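Local structure of endo-1,4-beta-xylanase (Bacteroides thetaiotaomicron VPI-5482, 3KST) at residues 170-184 / 226-239. The protein probably hydrolyses O-glycosidic bonds in xylan-type plant polysaccharides, as a calcium-containing member of glycosyl hydrolase family 43. Numbering follows the deposited sequence.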
ATOM      1  N   THR A 170      16.133  -5.370 -15.397  1.00 10.95           N
ATOM      2  CA  THR A 170      15.993  -4.004 -14.871  1.00 11.30           C
ATOM      3  C   THR A 170      15.945  -3.957 -13.321  1.00 11.75           C
ATOM      4  O   THR A 170      15.804  -2.861 -12.766  1.00 12.22           O
ATOM      5  CB  THR A 170      14.764  -3.281 -15.448  1.00 11.80           C
ATOM      6  OG1 THR A 170      13.570  -3.879 -14.934  1.00  9.55           O
ATOM      7  CG2 THR A 170      14.780  -3.327 -16.994  1.00 14.09           C
ATOM      8  N   LEU A 171      16.080  -5.108 -12.642  1.00 11.10           N
ATOM      9  CA  LEU A 171      16.114  -5.142 -11.162  1.00 10.18           C
ATOM     10  C   LEU A 171      17.110  -4.133 -10.591  1.00 10.45           C
ATOM     11  O   LEU A 171      18.258  -4.049 -11.052  1.00 10.61           O
ATOM     12  CB  LEU A 171      16.418  -6.522 -10.582  1.00  9.74           C
ATOM     13  CG  LEU A 171      15.236  -7.480 -10.549  1.00  8.00           C
ATOM     14  CD1 LEU A 171      15.667  -8.923 -10.466  1.00 11.60           C
ATOM     15  CD2 LEU A 171      14.294  -7.078  -9.333  1.00  7.83           C
ATOM     16  N   ASN A 172      16.619  -3.351  -9.639  1.00 10.76           N
ATOM     17  CA  ASN A 172      17.386  -2.346  -8.897  1.00 11.17           C
ATOM     18  C   ASN A 172      16.992  -2.354  -7.432  1.00 12.17           C
ATOM     19  O   ASN A 172      15.802  -2.471  -7.102  1.00 12.13           O
ATOM     20  CB  ASN A 172      17.133  -0.944  -9.460  1.00 10.98           C
ATOM     21  CG  ASN A 172      18.038  -0.604 -10.616  1.00 12.56           C
ATOM     22  OD1 ASN A 172      19.167  -0.154 -10.414  1.00 13.19           O
ATOM     23  ND2 ASN A 172      17.529  -0.757 -11.837  1.00 10.81           N
ATOM     24  N   GLN A 173      17.977  -2.181  -6.568  1.00 11.26           N
ATOM     25  CA  GLN A 173      17.758  -2.135  -5.133  1.00 11.48           C
ATOM     26  C   GLN A 173      17.475  -0.697  -4.678  1.00 11.53           C
ATOM     27  O   GLN A 173      18.290   0.220  -4.923  1.00 11.67           O
ATOM     28  CB  GLN A 173      18.953  -2.720  -4.381  1.00 11.10           C
ATOM     29  CG  GLN A 173      18.780  -2.596  -2.869  1.00 11.03           C
ATOM     30  CD  GLN A 173      19.880  -3.263  -2.133  1.00 12.91           C
ATOM     31  OE1 GLN A 173      20.054  -4.465  -2.241  1.00 12.30           O
ATOM     32  NE2 GLN A 173      20.604  -2.490  -1.317  1.00 17.33           N
ATOM     33  N   CYS A 174      16.363  -0.516  -3.950  1.00 12.19           N
ATOM     34  CA  CYS A 174      15.917   0.819  -3.522  1.00 11.98           C
ATOM     35  C   CYS A 174      16.269   1.190  -2.063  1.00 11.74           C
ATOM     36  O   CYS A 174      17.031   2.123  -1.834  1.00 11.85           O
ATOM     37  CB  CYS A 174      14.397   1.014  -3.726  1.00 12.02           C
ATOM     38  SG  CYS A 174      13.771   0.576  -5.395  1.00 16.10           S
ATOM     39  N   ILE A 175      15.682   0.470  -1.103  1.00 11.69           N
ATOM     40  CA  ILE A 175      15.772   0.813   0.318  1.00 11.99           C
ATOM     41  C   ILE A 175      15.891  -0.418   1.241  1.00 12.22           C
ATOM     42  O   ILE A 175      15.165  -1.392   1.075  1.00 11.73           O
ATOM     43  CB  ILE A 175      14.476   1.588   0.759  1.00 12.17           C
ATOM     44  CG1 ILE A 175      14.246   2.899  -0.026  1.00 13.75           C
ATOM     45  CG2 ILE A 175      14.487   1.864   2.250  1.00 11.08           C
ATOM     46  CD1 ILE A 175      15.313   3.891   0.165  1.00 13.67           C
ATOM     47  N   LYS A 176      16.861  -0.383   2.156  1.00 12.40           N
ATOM     48  CA  LYS A 176      16.973  -1.376   3.229  1.00 12.32           C
ATOM     49  C   LYS A 176      16.985  -0.657   4.588  1.00 12.10           C
ATOM     50  O   LYS A 176      17.222   0.555   4.644  1.00 11.78           O
ATOM     51  CB  LYS A 176      18.132  -2.356   3.008  1.00 13.22           C
ATOM     52  CG  LYS A 176      19.530  -1.856   2.939  1.00 13.46           C
ATOM     53  CD  LYS A 176      20.384  -3.017   2.415  1.00 16.96           C
ATOM     54  CE  LYS A 176      21.792  -3.014   2.873  1.00 19.27           C
ATOM     55  NZ  LYS A 176      22.514  -4.057   2.062  1.00 19.67           N
ATOM     56  N   ALA A 177      16.659  -1.403   5.647  1.00 11.16           N
ATOM     57  CA  ALA A 177      16.620  -0.866   7.032  1.00 11.80           C
ATOM     58  C   ALA A 177      18.069  -0.595   7.473  1.00 11.28           C
ATOM     59  O   ALA A 177      18.887  -1.534   7.534  1.00 11.29           O
ATOM     60  CB  ALA A 177      15.919  -1.833   7.939  1.00 11.30           C
ATOM     61  N   GLU A 178      18.397   0.684   7.734  1.00 12.00           N
ATOM     62  CA  GLU A 178      19.777   1.150   7.994  0.50 12.14           C
ATOM     63  C   GLU A 178      19.998   2.036   9.228  1.00 12.62           C
ATOM     64  O   GLU A 178      20.965   1.871   9.964  1.00 13.62           O
ATOM     65  CB  GLU A 178      20.166   1.976   6.768  0.50 12.25           C
ATOM     66  CG  GLU A 178      20.117   1.226   5.437  0.50 12.14           C
ATOM     67  CD  GLU A 178      21.447   1.022   4.815  0.50 11.68           C
ATOM     68  OE1 GLU A 178      21.905  -0.127   4.845  0.50 12.04           O
ATOM     69  OE2 GLU A 178      22.029   2.010   4.311  0.50 11.62           O
ATOM     70  N   VAL A 179      19.112   3.013   9.424  1.00 12.36           N
ATOM     71  CA  VAL A 179      19.229   3.992  10.522  1.00 12.80           C
ATOM     72  C   VAL A 179      18.467   3.537  11.767  1.00 11.41           C
ATOM     73  O   VAL A 179      17.659   2.614  11.711  1.00 10.13           O
ATOM     74  CB  VAL A 179      18.803   5.425  10.044  1.00 12.26           C
ATOM     75  CG1 VAL A 179      19.616   5.838   8.823  1.00 14.41           C
ATOM     76  CG2 VAL A 179      17.348   5.509   9.744  1.00 14.74           C
ATOM     77  N   SER A 180      18.704   4.218  12.883  1.00 11.49           N
ATOM     78  CA  SER A 180      18.148   3.801  14.186  1.00 11.42           C
ATOM     79  C   SER A 180      16.640   3.542  14.232  1.00 11.22           C
ATOM     80  O   SER A 180      16.209   2.459  14.636  1.00 11.47           O
ATOM     81  CB  SER A 180      18.525   4.815  15.274  1.00 11.52           C
ATOM     82  OG  SER A 180      17.870   4.473  16.487  1.00 13.98           O
ATOM     83  N   TRP A 181      15.841   4.515  13.784  1.00 10.79           N
ATOM     84  CA  TRP A 181      14.365   4.391  13.808  1.00 10.96           C
ATOM     85  C   TRP A 181      13.862   3.219  12.970  1.00 10.59           C
ATOM     86  O   TRP A 181      12.788   2.691  13.258  1.00 12.04           O
ATOM     87  CB  TRP A 181      13.649   5.674  13.372  1.00 11.10           C
ATOM     88  CG  TRP A 181      13.545   5.940  11.872  1.00 10.56           C
ATOM     89  CD1 TRP A 181      14.384   6.701  11.103  1.00 12.09           C
ATOM     90  CD2 TRP A 181      12.527   5.453  10.983  1.00 10.12           C
ATOM     91  NE1 TRP A 181      13.968   6.695   9.798  1.00 10.37           N
ATOM     92  CE2 TRP A 181      12.822   5.959   9.694  1.00  9.20           C
ATOM     93  CE3 TRP A 181      11.402   4.616  11.151  1.00  7.00           C
ATOM     94  CZ2 TRP A 181      12.036   5.653   8.568  1.00  8.67           C
ATOM     95  CZ3 TRP A 181      10.610   4.334  10.050  1.00  9.23           C
ATOM     96  CH2 TRP A 181      10.930   4.853   8.772  1.00  9.25           C
ATOM     97  N   GLU A 182      14.643   2.840  11.948  1.00  9.70           N
ATOM     98  CA  GLU A 182      14.347   1.704  11.057  1.00  8.83           C
ATOM     99  C   GLU A 182      14.805   0.335  11.582  1.00  8.98           C
ATOM    100  O   GLU A 182      14.561  -0.661  10.913  1.00  7.84           O
ATOM    101  CB  GLU A 182      15.072   1.895   9.699  1.00  8.21           C
ATOM    102  CG  GLU A 182      14.723   3.147   8.953  1.00 10.04           C
ATOM    103  CD  GLU A 182      15.610   3.414   7.756  1.00  9.73           C
ATOM    104  OE1 GLU A 182      16.794   2.966   7.731  1.00 10.52           O
ATOM    105  OE2 GLU A 182      15.130   4.144   6.866  1.00  8.59           O
ATOM    106  N   LEU A 183      15.509   0.292  12.717  1.00  9.61           N
ATOM    107  CA  LEU A 183      16.059  -0.913  13.308  1.00 10.70           C
ATOM    108  C   LEU A 183      15.638  -1.075  14.787  1.00 11.29           C
ATOM    109  O   LEU A 183      16.458  -1.414  15.652  1.00 13.75           O
ATOM    110  CB  LEU A 183      17.601  -0.900  13.152  1.00 11.29           C
ATOM    111  CG  LEU A 183      18.126  -0.832  11.700  1.00 11.83           C
ATOM    112  CD1 LEU A 183      19.620  -0.533  11.653  1.00 14.62           C
ATOM    113  CD2 LEU A 183      17.798  -2.109  10.972  1.00 12.70           C
ATOM    114  N   LEU A 184      14.363  -0.802  15.067  1.00 11.64           N
ATOM    115  CA  LEU A 184      13.782  -1.087  16.371  1.00 12.14           C
ATOM    116  C   LEU A 184      13.517  -2.598  16.528  1.00 12.57           C
ATOM    117  O   LEU A 184      13.695  -3.138  17.619  1.00 12.37           O
ATOM    118  CB  LEU A 184      12.519  -0.258  16.604  1.00 11.88           C
ATOM    119  CG  LEU A 184      12.641   1.256  16.775  1.00 12.66           C
ATOM    120  CD1 LEU A 184      11.257   1.914  16.655  1.00 13.69           C
ATOM    121  CD2 LEU A 184      13.306   1.652  18.118  1.00 13.90           C
HETATM  122  N   MSE A 226      14.157   4.399 -10.604  1.00 13.82           N
HETATM  123  CA  MSE A 226      14.897   3.273 -10.038  1.00 14.64           C
HETATM  124  C   MSE A 226      16.182   3.722  -9.332  1.00 14.95           C
HETATM  125  O   MSE A 226      17.172   3.009  -9.339  1.00 16.65           O
HETATM  126  CB  MSE A 226      15.140   2.216 -11.100  1.00 15.05           C
HETATM  127  CG  MSE A 226      13.874   1.733 -11.763  1.00 14.27           C
HETATM  128 SE   MSE A 226      14.123   0.118 -12.735  0.75 14.56          SE
HETATM  129  CE  MSE A 226      15.384   0.818 -14.011  1.00 11.26           C
ATOM    130  N   GLY A 227      16.139   4.895  -8.698  1.00 14.09           N
ATOM    131  CA  GLY A 227      17.246   5.371  -7.905  1.00 13.38           C
ATOM    132  C   GLY A 227      18.365   6.048  -8.670  1.00 13.38           C
ATOM    133  O   GLY A 227      18.145   6.428  -9.833  1.00 12.69           O
ATOM    134  N   PRO A 228      19.521   6.273  -7.998  1.00 14.05           N
ATOM    135  CA  PRO A 228      19.769   5.963  -6.568  1.00 14.20           C
ATOM    136  C   PRO A 228      18.965   6.858  -5.599  1.00 14.41           C
ATOM    137  O   PRO A 228      18.526   7.940  -5.975  1.00 14.37           O
ATOM    138  CB  PRO A 228      21.277   6.168  -6.412  1.00 15.01           C
ATOM    139  CG  PRO A 228      21.605   7.159  -7.483  1.00 14.24           C
ATOM    140  CD  PRO A 228      20.763   6.729  -8.646  1.00 14.91           C
ATOM    141  N   TRP A 229      18.804   6.393  -4.367  1.00 15.15           N
ATOM    142  CA  TRP A 229      17.908   7.011  -3.385  1.00 14.69           C
ATOM    143  C   TRP A 229      18.569   7.644  -2.166  1.00 14.52           C
ATOM    144  O   TRP A 229      19.477   7.030  -1.577  1.00 15.94           O
ATOM    145  CB  TRP A 229      16.923   5.963  -2.864  1.00 13.98           C
ATOM    146  CG  TRP A 229      16.189   5.284  -3.937  1.00 14.48           C
ATOM    147  CD1 TRP A 229      16.558   4.152  -4.600  1.00 13.21           C
ATOM    148  CD2 TRP A 229      14.960   5.710  -4.514  1.00 12.24           C
ATOM    149  NE1 TRP A 229      15.611   3.824  -5.542  1.00 14.76           N
ATOM    150  CE2 TRP A 229      14.630   4.779  -5.527  1.00 12.66           C
ATOM    151  CE3 TRP A 229      14.101   6.803  -4.283  1.00 13.16           C
ATOM    152  CZ2 TRP A 229      13.470   4.897  -6.300  1.00 11.33           C
ATOM    153  CZ3 TRP A 229      12.958   6.932  -5.057  1.00 12.41           C
ATOM    154  CH2 TRP A 229      12.653   5.987  -6.068  1.00 10.21           C
ATOM    155  N   VAL A 230      18.120   8.861  -1.824  1.00 13.72           N
ATOM    156  CA  VAL A 230      18.583   9.558  -0.615  0.50 13.75           C
ATOM    157  C   VAL A 230      17.376   9.689   0.318  1.00 13.49           C
ATOM    158  O   VAL A 230      16.334  10.199  -0.062  1.00 12.88           O
ATOM    159  CB  VAL A 230      19.273  10.929  -0.871  0.50 13.90           C
ATOM    160  CG1 VAL A 230      20.463  10.747  -1.822  0.50 14.30           C
ATOM    161  CG2 VAL A 230      18.296  11.980  -1.385  0.50 13.41           C
ATOM    162  N   LYS A 231      17.529   9.167   1.532  1.00 13.50           N
ATOM    163  CA  LYS A 231      16.491   9.188   2.546  1.00 13.26           C
ATOM    164  C   LYS A 231      16.397  10.567   3.137  1.00 13.60           C
ATOM    165  O   LYS A 231      17.434  11.235   3.322  1.00 13.73           O
ATOM    166  CB  LYS A 231      16.779   8.179   3.679  1.00 13.23           C
ATOM    167  CG  LYS A 231      16.521   6.719   3.299  1.00 13.50           C
ATOM    168  CD  LYS A 231      17.118   5.762   4.298  1.00 10.90           C
ATOM    169  CE  LYS A 231      16.899   4.282   3.932  1.00 10.66           C
ATOM    170  NZ  LYS A 231      17.575   3.338   4.849  1.00  7.65           N
ATOM    171  N   TYR A 232      15.162  11.011   3.369  1.00 13.82           N
ATOM    172  CA  TYR A 232      14.886  12.276   4.067  1.00 13.79           C
ATOM    173  C   TYR A 232      15.587  12.233   5.439  1.00 14.56           C
ATOM    174  O   TYR A 232      15.460  11.241   6.167  1.00 13.17           O
ATOM    175  CB  TYR A 232      13.376  12.429   4.205  1.00 14.78           C
ATOM    176  CG  TYR A 232      12.895  13.637   4.977  1.00 15.80           C
ATOM    177  CD1 TYR A 232      13.388  14.920   4.708  1.00 17.87           C
ATOM    178  CD2 TYR A 232      11.889  13.503   5.939  1.00 17.68           C
ATOM    179  CE1 TYR A 232      12.913  16.037   5.426  1.00 19.17           C
ATOM    180  CE2 TYR A 232      11.396  14.588   6.626  1.00 18.77           C
ATOM    181  CZ  TYR A 232      11.892  15.850   6.375  1.00 21.06           C
ATOM    182  OH  TYR A 232      11.367  16.879   7.135  1.00 22.27           O
ATOM    183  N   SER A 233      16.318  13.304   5.764  1.00 14.68           N
ATOM    184  CA  SER A 233      17.113  13.363   6.984  0.50 15.62           C
ATOM    185  C   SER A 233      16.274  13.376   8.273  1.00 15.45           C
ATOM    186  O   SER A 233      16.763  12.935   9.309  1.00 16.96           O
ATOM    187  CB  SER A 233      18.078  14.567   6.946  0.50 15.31           C
ATOM    188  OG  SER A 233      19.120  14.399   7.889  0.50 16.74           O
ATOM    189  N   LYS A 234      15.025  13.870   8.200  1.00 15.58           N
ATOM    190  CA  LYS A 234      14.112  13.938   9.365  1.00 15.44           C
ATOM    191  C   LYS A 234      13.088  12.784   9.377  1.00 14.78           C
ATOM    192  O   LYS A 234      12.001  12.912  10.015  1.00 13.32           O
ATOM    193  CB  LYS A 234      13.330  15.272   9.447  1.00 15.94           C
ATOM    194  CG  LYS A 234      14.077  16.610   9.193  1.00 18.41           C
ATOM    195  CD  LYS A 234      14.736  17.205  10.433  1.00 21.90           C
ATOM    196  CE  LYS A 234      13.709  17.665  11.489  1.00 22.91           C
ATOM    197  NZ  LYS A 234      14.291  18.671  12.430  1.00 25.56           N
ATOM    198  N   ASN A 235      13.375  11.674   8.676  1.00 13.40           N
ATOM    199  CA  ASN A 235      12.509  10.486   8.824  1.00 13.30           C
ATOM    200  C   ASN A 235      12.575  10.039  10.304  1.00 12.98           C
ATOM    201  O   ASN A 235      13.615  10.243  10.959  1.00 12.70           O
ATOM    202  CB  ASN A 235      12.937   9.296   7.964  1.00 11.90           C
ATOM    203  CG  ASN A 235      12.519   9.383   6.501  1.00 12.81           C
ATOM    204  OD1 ASN A 235      11.568  10.055   6.105  1.00 11.64           O
ATOM    205  ND2 ASN A 235      13.214   8.607   5.689  1.00 11.28           N
ATOM    206  N   PRO A 236      11.501   9.424  10.837  1.00 13.71           N
ATOM    207  CA  PRO A 236      10.239   9.096  10.145  1.00 13.19           C
ATOM    208  C   PRO A 236       9.188  10.217  10.060  1.00 12.82           C
ATOM    209  O   PRO A 236       9.177  11.149  10.880  1.00 13.11           O
ATOM    210  CB  PRO A 236       9.705   7.934  10.962  1.00 12.70           C
ATOM    211  CG  PRO A 236      10.194   8.174  12.357  1.00 13.74           C
ATOM    212  CD  PRO A 236      11.493   8.936  12.233  1.00 13.69           C
ATOM    213  N   LEU A 237       8.334  10.119   9.044  1.00 12.63           N
ATOM    214  CA  LEU A 237       7.195  11.026   8.873  1.00 13.31           C
ATOM    215  C   LEU A 237       6.071  10.694   9.850  1.00 13.14           C
ATOM    216  O   LEU A 237       5.324  11.595  10.232  1.00 12.52           O
ATOM    217  CB  LEU A 237       6.610  10.954   7.452  1.00 14.36           C
ATOM    218  CG  LEU A 237       7.289  11.677   6.281  1.00 15.76           C
ATOM    219  CD1 LEU A 237       8.787  11.758   6.433  1.00 19.75           C
ATOM    220  CD2 LEU A 237       6.843  11.055   4.924  1.00 19.53           C
ATOM    221  N   LEU A 238       5.941   9.410  10.216  1.00 11.46           N
ATOM    222  CA  LEU A 238       4.849   8.915  11.053  1.00 10.87           C
ATOM    223  C   LEU A 238       5.342   7.704  11.836  1.00 10.78           C
ATOM    224  O   LEU A 238       5.738   6.736  11.243  1.00  9.87           O
ATOM    225  CB  LEU A 238       3.665   8.486  10.169  1.00 10.44           C
ATOM    226  CG  LEU A 238       2.471   7.795  10.883  1.00 12.09           C
ATOM    227  CD1 LEU A 238       1.835   8.781  11.818  1.00 13.26           C
ATOM    228  CD2 LEU A 238       1.445   7.189   9.903  1.00  9.26           C
ATOM    229  N   GLN A 239       5.323   7.783  13.164  1.00 10.92           N
ATOM    230  CA  GLN A 239       5.717   6.693  14.060  1.00 11.65           C
ATOM    231  C   GLN A 239       4.907   6.884  15.365  1.00 12.21           C
ATOM    232  O   GLN A 239       5.415   7.341  16.400  1.00 14.78           O
ATOM    233  CB  GLN A 239       7.238   6.676  14.255  1.00 11.72           C
ATOM    234  CG  GLN A 239       7.775   5.510  15.088  1.00 11.95           C
ATOM    235  CD  GLN A 239       9.289   5.511  15.205  1.00 15.00           C
ATOM    236  OE1 GLN A 239       9.876   6.496  15.625  1.00 15.12           O
ATOM    237  NE2 GLN A 239       9.921   4.392  14.866  1.00 16.08           N
TER
HETATM  238  O   HOH W   1      20.225   4.193   4.679  1.00 13.21           O
HETATM  239  O   HOH W   2      15.356   7.038   7.193  1.00 12.45           O
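The indole of W181 is sandwiched between P236 and E182: P236 CB lies 3.6 Å from the centroid of the six-membered ring in a CH-pi contact, and E182 CG covers the opposite face. Proline suits this place because its rigid ring presents the CB, CG and CD methylenes to the indole, while Q239 NE2, hydrogen-bonded to G214 O, comes near the indole edge. W181 CG stands between the backbone N and the carbonyl carbon (chi1 80°), a setting that leaves the indole lying between P236 and E182 CG. Its NE1 gives a hydrogen bond to a water that also joins E182 OE2 and N235 ND2, the latter also hydrogen-bonded to Y219 O. A leucine in place of W181 would probably leave P236 without its aromatic partner and this water without one donor. Next door, the extended chain of K231 brings NZ to K176 O at 2.8 Å, almost in line with the C=O bond, and into a salt bridge with E182 OE1 at 3.0 Å. That oxygen takes K231 on its syn side and the backbone N-H groups of E178 and V179 on its anti side, both tilted about 30° from the carboxylate plane, so three donors fix the carboxylate, whose OE2 also meets Y205. Further along, G227 CA covers one face of W229, where a CB would hit NE1; C174 SG makes an oblique sulfur-aromatic contact with its five-membered ring, and I175 CD1 packs on W229 CB. Strands 172-175 and 230-231 edge two four-stranded antiparallel sheets; side chains from them and flanking loops join adjacent blades of family 43's five-bladed beta-propeller.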